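Local coordinates for protein nucleoside phosphorylase, putative (Trypanosoma brucei, PDB 3BJE) that acts as a homodimeric uridine phosphorylase, splitting uridine with phosphate into uracil and ribose 1-phosphate, at residues R145-S151 against T289-T295; A162-I168 against Y239-A245; C253-R257 against V316-V320. One frame throughout, in Å; residues are numbered along the deposited sequence.

All three contacts are largely buried, but they sit at different depths. Contacts 1 and 2 lie near the centre of the chain in space, about 8 Å apart between centres, on the neighbouring strands 284-292 and 239-246; Asn290 of one bonds Thr244 of the other. Contact 2 is mainly parallel strand pairing with apolar side chains and no ligand. Contact 1 has a single antiparallel bridge and then turns ionic where ribose 1-phosphate binds. Contact 3, with its centre about 19 Å from the chain centre, joins a loop to the end of strand 308-318, the neighbour of 142-151. It meets contact 1 at the uracil, which both touch.

Contact 1 (R145-S151 against T289-T295); sequences RLGTCGS and TNIEMET. With R1P (1-O-phosphono-alpha-D-ribofuranose), chain C; URA (uracil), chain D.
The guanidinium of Arg145 has the CA of Gly147 against one face and the carboxylate of Glu294 over the other, the two planes 79° apart. At its edge lie Thr295 OG1 and the ribose 1-phosphate. NH1 bonds to the bridging ester oxygen O1, between C1 and phosphorus, and NH2 donates almost straight to the phosphate oxygen O2P at 2.8 Å. NE turns the other way, to Glu292 OE1 at 3.0 Å; this salt bridge meets the anti lone pair of the carboxylate and is tilted from the guanidinium plane. An extended chain, with CG anti to the backbone N (chi1 164°), carries the group from the strand to the phosphate.

Glu292 OE1 also accepts from Glu294 N and from the hydroxyl of Thr295, Thr295 OG1 being 2.8 Å away, while OE2 is bonded to Thr246. The carboxylate is folded back by the bend at chi2 (71°) and so sets OE1 at the NE edge of the arginine. Met293 N holds the sugar hydroxyl O2, and Glu294 OE2, also bonded to Gly96 N, accepts from O3. From the other strand, Thr148 OG1 reaches phosphate oxygen O3P at 2.8 Å.

Farther along, 145-151 and 289-292 form one antiparallel hydrogen-bonded pair, Gly150 with Ile291, whose backbone atoms bond both ways. The Cys149-Gly150 peptide bond lies against the uracil, Cys149 C 3.3 Å from its C5. Ser151 OG closes the far end on Thr289 O at 2.8 Å. Arg54 and Gly50, with His34 and Arg74 of the second subunit, also bond the ribose 1-phosphate. Bonded through NE to Glu292 and through NH1 and NH2 to the sugar phosphate, the Arg145 group is fixed in rotation, consistent with positioning phosphate at C1.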
loop_
_atom_site.group_PDB
_atom_site.type_symbol
_atom_site.label_atom_id
_atom_site.label_comp_id
_atom_site.label_asym_id
_atom_site.label_seq_id
_atom_site.Cartn_x
_atom_site.Cartn_y
_atom_site.Cartn_z
ATOM N N ARG A 145 8.454 -11.670 -8.070
ATOM C CA ARG A 145 8.429 -10.222 -8.188
ATOM C C ARG A 145 9.653 -9.752 -8.946
ATOM O O ARG A 145 10.759 -10.162 -8.633
ATOM C CB ARG A 145 8.401 -9.587 -6.803
ATOM C CG ARG A 145 8.758 -8.113 -6.795
ATOM C CD ARG A 145 8.380 -7.454 -5.488
ATOM N NE ARG A 145 9.122 -6.201 -5.275
ATOM C CZ ARG A 145 8.990 -5.101 -6.018
ATOM N NH1 ARG A 145 9.738 -4.047 -5.737
ATOM N NH2 ARG A 145 8.120 -5.036 -7.039
ATOM N N LEU A 146 9.437 -8.921 -9.953
ATOM C CA LEU A 146 10.520 -8.209 -10.639
ATOM C C LEU A 146 10.271 -6.725 -10.406
ATOM O O LEU A 146 9.323 -6.147 -10.940
ATOM C CB LEU A 146 10.584 -8.526 -12.138
ATOM C CG LEU A 146 11.585 -7.684 -12.953
ATOM C CD1 LEU A 146 13.017 -7.694 -12.368
ATOM C CD2 LEU A 146 11.613 -8.126 -14.406
ATOM N N GLY A 147 11.106 -6.124 -9.554
ATOM C CA GLY A 147 10.853 -4.786 -9.089
ATOM C C GLY A 147 12.030 -3.854 -9.173
ATOM O O GLY A 147 13.015 -4.125 -9.866
ATOM N N THR A 148 11.892 -2.715 -8.504
ATOM C CA THR A 148 12.995 -1.781 -8.320
ATOM C C THR A 148 13.212 -1.651 -6.829
ATOM O O THR A 148 12.340 -1.978 -6.044
ATOM C CB THR A 148 12.713 -0.395 -8.940
ATOM O OG1 THR A 148 11.559 0.204 -8.327
ATOM C CG2 THR A 148 12.542 -0.514 -10.471
ATOM N N CYS A 149 14.385 -1.193 -6.432
ATOM C CA CYS A 149 14.667 -1.109 -4.999
ATOM C C CYS A 149 15.799 -0.161 -4.682
ATOM O O CYS A 149 16.485 0.356 -5.585
ATOM C CB CYS A 149 15.027 -2.503 -4.476
ATOM S SG CYS A 149 16.617 -3.113 -5.155
ATOM N N GLY A 150 15.992 0.087 -3.391
ATOM C CA GLY A 150 17.202 0.738 -2.903
ATOM C C GLY A 150 18.158 -0.293 -2.343
ATOM O O GLY A 150 17.742 -1.420 -2.041
ATOM N N SER A 151 19.442 0.066 -2.251
ATOM C CA SER A 151 20.414 -0.781 -1.550
ATOM C C SER A 151 21.201 0.015 -0.518
ATOM O O SER A 151 21.746 1.071 -0.839
ATOM C CB SER A 151 21.399 -1.447 -2.509
ATOM O OG SER A 151 22.381 -2.186 -1.788
ATOM N N THR A 289 20.854 -6.718 1.271
ATOM C CA THR A 289 21.198 -6.264 -0.063
ATOM C C THR A 289 20.270 -5.192 -0.614
ATOM O O THR A 289 20.648 -4.426 -1.486
ATOM C CB THR A 289 21.209 -7.448 -1.064
ATOM O OG1 THR A 289 20.042 -8.251 -0.863
ATOM C CG2 THR A 289 22.500 -8.285 -0.906
ATOM N N ASN A 290 19.012 -5.159 -0.165
ATOM C CA ASN A 290 18.094 -4.201 -0.736
ATOM C C ASN A 290 16.939 -3.863 0.176
ATOM O O ASN A 290 16.659 -4.588 1.119
ATOM C CB ASN A 290 17.604 -4.619 -2.140
ATOM C CG ASN A 290 16.816 -5.926 -2.154
ATOM O OD1 ASN A 290 17.133 -6.885 -1.451
ATOM N ND2 ASN A 290 15.793 -5.972 -3.007
ATOM N N ILE A 291 16.300 -2.738 -0.132
ATOM C CA ILE A 291 15.119 -2.245 0.584
ATOM C C ILE A 291 14.060 -1.887 -0.454
ATOM O O ILE A 291 14.363 -1.194 -1.436
ATOM C CB ILE A 291 15.423 -0.964 1.395
ATOM C CG1 ILE A 291 16.547 -1.212 2.402
ATOM C CG2 ILE A 291 14.146 -0.428 2.082
ATOM C CD1 ILE A 291 17.181 0.083 2.949
ATOM N N GLU A 292 12.835 -2.345 -0.241
ATOM C CA GLU A 292 11.720 -2.047 -1.139
ATOM C C GLU A 292 10.390 -2.207 -0.367
ATOM O O GLU A 292 10.382 -2.172 0.891
ATOM C CB GLU A 292 11.798 -2.881 -2.434
ATOM C CG GLU A 292 12.072 -4.382 -2.255
ATOM C CD GLU A 292 10.884 -5.091 -1.660
ATOM O OE1 GLU A 292 9.993 -5.476 -2.449
ATOM O OE2 GLU A 292 10.853 -5.226 -0.413
ATOM N N MET A 293 9.271 -2.378 -1.070
ATOM C CA MET A 293 7.958 -2.268 -0.408
ATOM C C MET A 293 6.997 -3.466 -0.519
ATOM O O MET A 293 5.872 -3.369 -0.043
ATOM C CB MET A 293 7.247 -1.004 -0.906
ATOM C CG MET A 293 7.984 0.275 -0.530
ATOM S SD MET A 293 7.225 1.802 -1.110
ATOM C CE MET A 293 5.643 1.760 -0.201
ATOM N N GLU A 294 7.426 -4.586 -1.116
ATOM C CA GLU A 294 6.524 -5.737 -1.339
ATOM C C GLU A 294 7.004 -7.121 -0.904
ATOM O O GLU A 294 6.184 -8.003 -0.655
ATOM C CB GLU A 294 6.152 -5.807 -2.832
ATOM C CG GLU A 294 5.278 -4.637 -3.306
ATOM C CD GLU A 294 6.059 -3.480 -3.924
ATOM O OE1 GLU A 294 7.108 -3.707 -4.544
ATOM O OE2 GLU A 294 5.619 -2.295 -3.808
ATOM N N THR A 295 8.313 -7.322 -0.821
ATOM C CA THR A 295 8.853 -8.679 -0.837
ATOM C C THR A 295 8.533 -9.494 0.411
ATOM O O THR A 295 8.235 -10.676 0.311
ATOM C CB THR A 295 10.374 -8.638 -1.137
ATOM O OG1 THR A 295 10.546 -8.204 -2.483
ATOM C CG2 THR A 295 11.022 -10.012 -0.986
HETATM C C5 R1P C . 8.298 2.650 -4.949
HETATM O O5 R1P C . 8.849 3.609 -5.864
HETATM C C4 R1P C . 7.950 1.361 -5.671
HETATM O O4 R1P C . 9.054 0.883 -6.461
HETATM C C1 R1P C . 9.446 -0.428 -6.040
HETATM C C2 R1P C . 8.938 -0.506 -4.590
HETATM O O2 R1P C . 8.861 -1.823 -3.996
HETATM C C3 R1P C . 7.607 0.241 -4.704
HETATM O O3 R1P C . 6.570 -0.566 -5.287
HETATM O O1 R1P C . 8.965 -1.497 -6.923
HETATM P P R1P C . 8.217 -1.372 -8.351
HETATM O O1P R1P C . 6.915 -0.692 -7.905
HETATM O O2P R1P C . 8.036 -2.814 -8.793
HETATM O O3P R1P C . 9.017 -0.508 -9.272
HETATM N N1 URA D . 12.010 1.454 -4.312
HETATM C C2 URA D . 11.977 1.545 -2.964
HETATM O O2 URA D . 11.005 1.077 -2.290
HETATM N N3 URA D . 12.962 2.153 -2.322
HETATM C C4 URA D . 14.004 2.690 -2.984
HETATM O O4 URA D . 14.901 3.242 -2.325
HETATM C C5 URA D . 14.051 2.621 -4.363
HETATM C C6 URA D . 13.015 1.982 -5.018
#

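Contact 2 (A162-I168 against Y239-A245); sequences AVTRHAI and YVIGTTA
Val163 and Ile241 pack side by side, Val163 CB lying 4.3 Å from Ile241 CG1, while Ala162 CB rests against Val240 CG2 on the other face of the sheet. Beyond the corner, in the next strand, Ile168 CD1 comes to 3.5 Å from the methyl CG2 of Thr243, crossing it at about a right angle, and Ile168 CB meets Ala245 CB.

Strands 162-164 and 239-245 run parallel, inclined at 35° to one another. Val163 is bonded through its N to Val240 O and through its O to Gly242 N. The register then slips by one residue between Thr164 and Ala167, a beta bulge where the first strand turns a corner. Arg165 N still finds Gly242 O at 2.9 Å, and after the corner His166 O and Ile168 N both bond to Thr244.

At the polar edge Thr164 OG1 and Thr244 OG1 stand 2.7 Å apart, and Thr244 OG1 also meets Asn290 OD1. In one of its two conformers, Arg165 lays a face of its guanidinium on Ile241 CG2, 3.6 Å from NH2. Glu286 of strand 284-292 gathers Arg165, His166 and Thr243. The corner thus keeps its backbone bonds through the slip, and one carboxylate ties together the polar groups on either side of the interface.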
loop_
_atom_site.group_PDB
_atom_site.type_symbol
_atom_site.label_atom_id
_atom_site.label_comp_id
_atom_site.label_asym_id
_atom_site.label_seq_id
_atom_site.Cartn_x
_atom_site.Cartn_y
_atom_site.Cartn_z
ATOM N N ALA A 162 19.161 -7.375 -7.409
ATOM C CA ALA A 162 19.260 -7.888 -6.052
ATOM C C ALA A 162 18.198 -8.978 -5.858
ATOM O O ALA A 162 16.978 -8.719 -5.890
ATOM C CB ALA A 162 19.078 -6.769 -5.053
ATOM N N VAL A 163 18.684 -10.203 -5.662
ATOM C CA VAL A 163 17.847 -11.388 -5.590
ATOM C C VAL A 163 17.620 -11.718 -4.122
ATOM O O VAL A 163 18.570 -11.800 -3.353
ATOM C CB VAL A 163 18.546 -12.569 -6.301
ATOM C CG1 VAL A 163 17.666 -13.824 -6.283
ATOM C CG2 VAL A 163 18.898 -12.177 -7.713
ATOM N N THR A 164 16.354 -11.889 -3.740
ATOM C CA THR A 164 15.986 -12.143 -2.354
ATOM C C THR A 164 16.246 -13.587 -1.953
ATOM O O THR A 164 15.853 -14.503 -2.687
ATOM C CB THR A 164 14.480 -11.876 -2.136
ATOM O OG1 THR A 164 14.203 -10.498 -2.423
ATOM C CG2 THR A 164 14.048 -12.209 -0.692
ATOM N N ARG A 165 16.970 -13.778 -0.842
ATOM C CA ARG A 165 16.962 -15.053 -0.136
ATOM C C ARG A 165 16.048 -14.869 1.077
ATOM O O ARG A 165 14.887 -15.189 1.001
ATOM C CB ARG A 165 18.364 -15.538 0.245
ATOM C CG ARG A 165 18.338 -16.969 0.741
ATOM C CD ARG A 165 19.696 -17.496 1.153
ATOM N NE ARG A 165 20.638 -17.711 0.049
ATOM C CZ ARG A 165 21.771 -17.023 -0.135
ATOM N NH1 ARG A 165 22.119 -16.033 0.677
ATOM N NH2 ARG A 165 22.570 -17.323 -1.154
ATOM N N HIS A 166 16.546 -14.302 2.180
ATOM C CA HIS A 166 15.684 -14.012 3.333
ATOM C C HIS A 166 15.073 -12.628 3.209
ATOM O O HIS A 166 15.516 -11.810 2.410
ATOM C CB HIS A 166 16.481 -14.134 4.642
ATOM C CG HIS A 166 17.035 -15.509 4.869
ATOM N ND1 HIS A 166 18.303 -15.869 4.473
ATOM C CD2 HIS A 166 16.484 -16.621 5.421
ATOM C CE1 HIS A 166 18.517 -17.139 4.778
ATOM N NE2 HIS A 166 17.435 -17.617 5.369
ATOM N N ALA A 167 14.020 -12.398 3.985
ATOM C CA ALA A 167 13.327 -11.118 3.999
ATOM C C ALA A 167 13.077 -10.670 5.436
ATOM O O ALA A 167 12.784 -11.481 6.305
ATOM C CB ALA A 167 11.999 -11.244 3.291
ATOM N N ILE A 168 13.191 -9.363 5.654
ATOM C CA ILE A 168 12.764 -8.718 6.890
ATOM C C ILE A 168 11.518 -7.909 6.600
ATOM O O ILE A 168 11.529 -7.041 5.725
ATOM C CB ILE A 168 13.829 -7.764 7.427
ATOM C CG1 ILE A 168 15.138 -8.510 7.720
ATOM C CG2 ILE A 168 13.335 -7.058 8.710
ATOM C CD1 ILE A 168 16.370 -7.619 7.617
ATOM N N TYR A 239 24.427 -9.257 -10.496
ATOM C CA TYR A 239 23.458 -9.598 -9.469
ATOM C C TYR A 239 24.110 -9.901 -8.129
ATOM O O TYR A 239 25.311 -10.194 -8.048
ATOM C CB TYR A 239 22.573 -10.769 -9.907
ATOM C CG TYR A 239 23.241 -12.122 -9.921
ATOM C CD1 TYR A 239 23.050 -13.032 -8.879
ATOM C CD2 TYR A 239 24.029 -12.504 -10.983
ATOM C CE1 TYR A 239 23.653 -14.292 -8.901
ATOM C CE2 TYR A 239 24.647 -13.761 -11.018
ATOM C CZ TYR A 239 24.451 -14.650 -9.975
ATOM O OH TYR A 239 25.051 -15.896 -10.017
ATOM N N VAL A 240 23.286 -9.804 -7.091
ATOM C CA VAL A 240 23.662 -10.106 -5.718
ATOM C C VAL A 240 22.518 -10.883 -5.062
ATOM O O VAL A 240 21.370 -10.774 -5.491
ATOM C CB VAL A 240 23.964 -8.807 -4.911
ATOM C CG1 VAL A 240 25.151 -8.059 -5.515
ATOM C CG2 VAL A 240 22.747 -7.879 -4.826
ATOM N N ILE A 241 22.836 -11.672 -4.041
ATOM C CA ILE A 241 21.827 -12.414 -3.287
ATOM C C ILE A 241 21.956 -12.080 -1.818
ATOM O O ILE A 241 23.062 -12.081 -1.278
ATOM C CB ILE A 241 21.982 -13.944 -3.387
ATOM C CG1 ILE A 241 22.192 -14.390 -4.835
ATOM C CG2 ILE A 241 20.753 -14.626 -2.755
ATOM C CD1 ILE A 241 22.841 -15.745 -4.949
ATOM N N GLY A 242 20.826 -11.848 -1.162
ATOM C CA GLY A 242 20.867 -11.518 0.251
ATOM C C GLY A 242 19.508 -11.203 0.814
ATOM O O GLY A 242 18.480 -11.561 0.240
ATOM N N THR A 243 19.514 -10.507 1.944
ATOM C CA THR A 243 18.287 -10.235 2.661
ATOM C C THR A 243 17.663 -8.945 2.154
ATOM O O THR A 243 18.344 -7.924 2.000
ATOM C CB THR A 243 18.561 -10.164 4.180
ATOM O OG1 THR A 243 18.979 -11.447 4.644
ATOM C CG2 THR A 243 17.314 -9.761 4.949
ATOM N N THR A 244 16.357 -9.008 1.899
ATOM C CA THR A 244 15.581 -7.853 1.475
ATOM C C THR A 244 14.775 -7.313 2.659
ATOM O O THR A 244 14.027 -8.067 3.306
ATOM C CB THR A 244 14.613 -8.238 0.329
ATOM O OG1 THR A 244 15.380 -8.783 -0.759
ATOM C CG2 THR A 244 13.774 -7.010 -0.130
ATOM N N ALA A 245 14.915 -6.021 2.961
ATOM C CA ALA A 245 14.102 -5.370 3.991
ATOM C C ALA A 245 12.933 -4.656 3.338
ATOM O O ALA A 245 13.126 -3.821 2.457
ATOM C CB ALA A 245 14.959 -4.378 4.787
#

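Contact 3 (C253-R257 against V316-V320); sequences CQGRR and VSKRV. With URA (uracil), chain D.
Loop 253-257, with Gly255 at positive phi (76°), faces the end of strand 316-318 without any backbone pairing, the nearest CA atoms, of Arg256 and Arg319, being 9.2 Å apart. The two pieces wall the uracil site of this nucleoside phosphorylase fold, and they are joined by the Arg319 side chain on a backbone carbonyl, by stacked arginines and by a water.

Arg319 folds back through bends at chi2 and chi3 to bring its guanidinium end-on to the Gln254 carbonyl. NH1 lies 3.0 Å from Gln254 O and NH2 3.2 Å, both donors on the same face of the peptide plane and the oxygen within the guanidinium plane. Against one face of this group stacks the guanidinium of Arg256, centres 4.0 Å apart and planes 27° apart, and Arg256 CG sits there too. The stack brings two cations together; the carbonyl of Gln254, the Phe250 carbonyl bonded to Arg256 NH1, and the water and uracil oxygens probably ease the repulsion.

Gln254, its chain extended beyond CG, presents its amide to the base in a two-point match: uracil N3 donates to Gln254 OE1 at 2.8 Å, and Gln254 NE2 donates to uracil O2, both bonds almost straight. Arg256 NH1 also bonds to Gln254 OE1, from above the amide plane, which steadies the amide. Arg256 NH2 then reaches uracil O4 at 2.9 Å, near the same guanidinium edge as Ser317 OG in one of that serine's two conformers. Val316 CG2 touches the ring at C6 from the strand side. One water links Gln254, Arg319 and the uracil, donating to Gln254 OE1 and to uracil O4 at 2.7 Å while accepting from Arg319 NH1.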
loop_
_atom_site.group_PDB
_atom_site.type_symbol
_atom_site.label_atom_id
_atom_site.label_comp_id
_atom_site.label_asym_id
_atom_site.label_seq_id
_atom_site.Cartn_x
_atom_site.Cartn_y
_atom_site.Cartn_z
ATOM N N CYS A 253 9.706 5.878 6.369
ATOM C CA CYS A 253 9.634 4.415 6.488
ATOM C C CYS A 253 10.827 3.649 5.982
ATOM O O CYS A 253 10.970 2.469 6.305
ATOM C CB CYS A 253 8.390 3.926 5.784
ATOM S SG CYS A 253 6.848 4.441 6.604
ATOM N N GLN A 254 11.636 4.290 5.137
ATOM C CA GLN A 254 12.922 3.765 4.664
ATOM C C GLN A 254 14.111 4.605 5.170
ATOM O O GLN A 254 15.187 4.517 4.631
ATOM C CB GLN A 254 12.932 3.621 3.137
ATOM C CG GLN A 254 11.839 2.705 2.605
ATOM C CD GLN A 254 11.909 2.426 1.110
ATOM O OE1 GLN A 254 12.994 2.528 0.490
ATOM N NE2 GLN A 254 10.770 2.024 0.531
ATOM N N GLY A 255 13.910 5.419 6.209
ATOM C CA GLY A 255 14.999 6.217 6.756
ATOM C C GLY A 255 15.384 7.444 5.936
ATOM O O GLY A 255 16.448 8.013 6.155
ATOM N N ARG A 256 14.524 7.870 5.001
ATOM C CA ARG A 256 14.722 9.142 4.302
ATOM C C ARG A 256 14.289 10.305 5.196
ATOM O O ARG A 256 13.256 10.233 5.860
ATOM C CB ARG A 256 13.964 9.185 2.967
ATOM C CG ARG A 256 14.511 8.246 1.902
ATOM C CD ARG A 256 13.756 8.353 0.591
ATOM N NE ARG A 256 14.529 7.746 -0.481
ATOM C CZ ARG A 256 14.508 6.457 -0.818
ATOM N NH1 ARG A 256 13.712 5.591 -0.218
ATOM N NH2 ARG A 256 15.297 6.022 -1.790
ATOM N N ARG A 257 15.094 11.360 5.201
ATOM C CA ARG A 257 14.873 12.544 6.036
ATOM C C ARG A 257 14.258 13.659 5.182
ATOM O O ARG A 257 14.917 14.202 4.284
ATOM C CB ARG A 257 16.209 13.004 6.629
ATOM C CG ARG A 257 16.769 12.078 7.698
ATOM C CD ARG A 257 18.160 12.560 8.136
ATOM N NE ARG A 257 18.849 11.666 9.088
ATOM C CZ ARG A 257 19.125 11.955 10.365
ATOM N NH1 ARG A 257 18.734 13.104 10.914
ATOM N NH2 ARG A 257 19.798 11.075 11.110
ATOM N N VAL A 316 17.830 0.897 -8.102
ATOM C CA VAL A 316 17.687 2.226 -8.704
ATOM C C VAL A 316 18.055 3.368 -7.755
ATOM O O VAL A 316 18.112 4.526 -8.166
ATOM C CB VAL A 316 16.266 2.458 -9.236
ATOM C CG1 VAL A 316 15.900 1.403 -10.284
ATOM C CG2 VAL A 316 15.249 2.448 -8.084
ATOM N N SER A 317 18.309 3.043 -6.494
ATOM C CA SER A 317 18.723 4.044 -5.526
ATOM C C SER A 317 19.847 3.483 -4.684
ATOM O O SER A 317 19.708 2.443 -4.046
ATOM C CB SER A 317 17.559 4.446 -4.628
ATOM O OG SER A 317 18.000 5.336 -3.616
ATOM N N LYS A 318 20.987 4.160 -4.712
ATOM C CA LYS A 318 22.090 3.797 -3.848
ATOM C C LYS A 318 22.027 4.805 -2.739
ATOM O O LYS A 318 22.172 6.007 -2.956
ATOM C CB LYS A 318 23.438 3.848 -4.567
ATOM C CG LYS A 318 23.778 2.587 -5.373
ATOM C CD LYS A 318 23.860 1.294 -4.537
ATOM C CE LYS A 318 24.929 1.301 -3.442
ATOM N NZ LYS A 318 26.295 0.995 -3.941
ATOM N N ARG A 319 21.759 4.289 -1.551
ATOM C CA ARG A 319 21.529 5.102 -0.387
ATOM C C ARG A 319 22.869 5.355 0.322
ATOM O O ARG A 319 22.954 6.200 1.205
ATOM C CB ARG A 319 20.510 4.386 0.517
ATOM C CG ARG A 319 19.147 4.035 -0.177
ATOM C CD ARG A 319 18.207 5.244 -0.292
ATOM N NE ARG A 319 18.073 6.011 0.955
ATOM C CZ ARG A 319 17.248 5.714 1.964
ATOM N NH1 ARG A 319 16.438 4.662 1.891
ATOM N NH2 ARG A 319 17.230 6.482 3.051
ATOM N N VAL A 320 23.905 4.613 -0.077
ATOM C CA VAL A 320 25.285 4.831 0.379
ATOM C C VAL A 320 26.197 4.967 -0.847
ATOM O O VAL A 320 25.784 4.659 -1.964
ATOM C CB VAL A 320 25.799 3.651 1.241
ATOM C CG1 VAL A 320 24.833 3.342 2.384
ATOM C CG2 VAL A 320 26.036 2.416 0.374
HETATM N N1 URA D . 12.010 1.454 -4.312
HETATM C C2 URA D . 11.977 1.545 -2.964
HETATM O O2 URA D . 11.005 1.077 -2.290
HETATM N N3 URA D . 12.962 2.153 -2.322
HETATM C C4 URA D . 14.004 2.690 -2.984
HETATM O O4 URA D . 14.901 3.242 -2.325
HETATM C C5 URA D . 14.051 2.621 -4.363
HETATM C C6 URA D . 13.015 1.982 -5.018
HETATM O O HOH W 1 15.793 2.509 0.118
#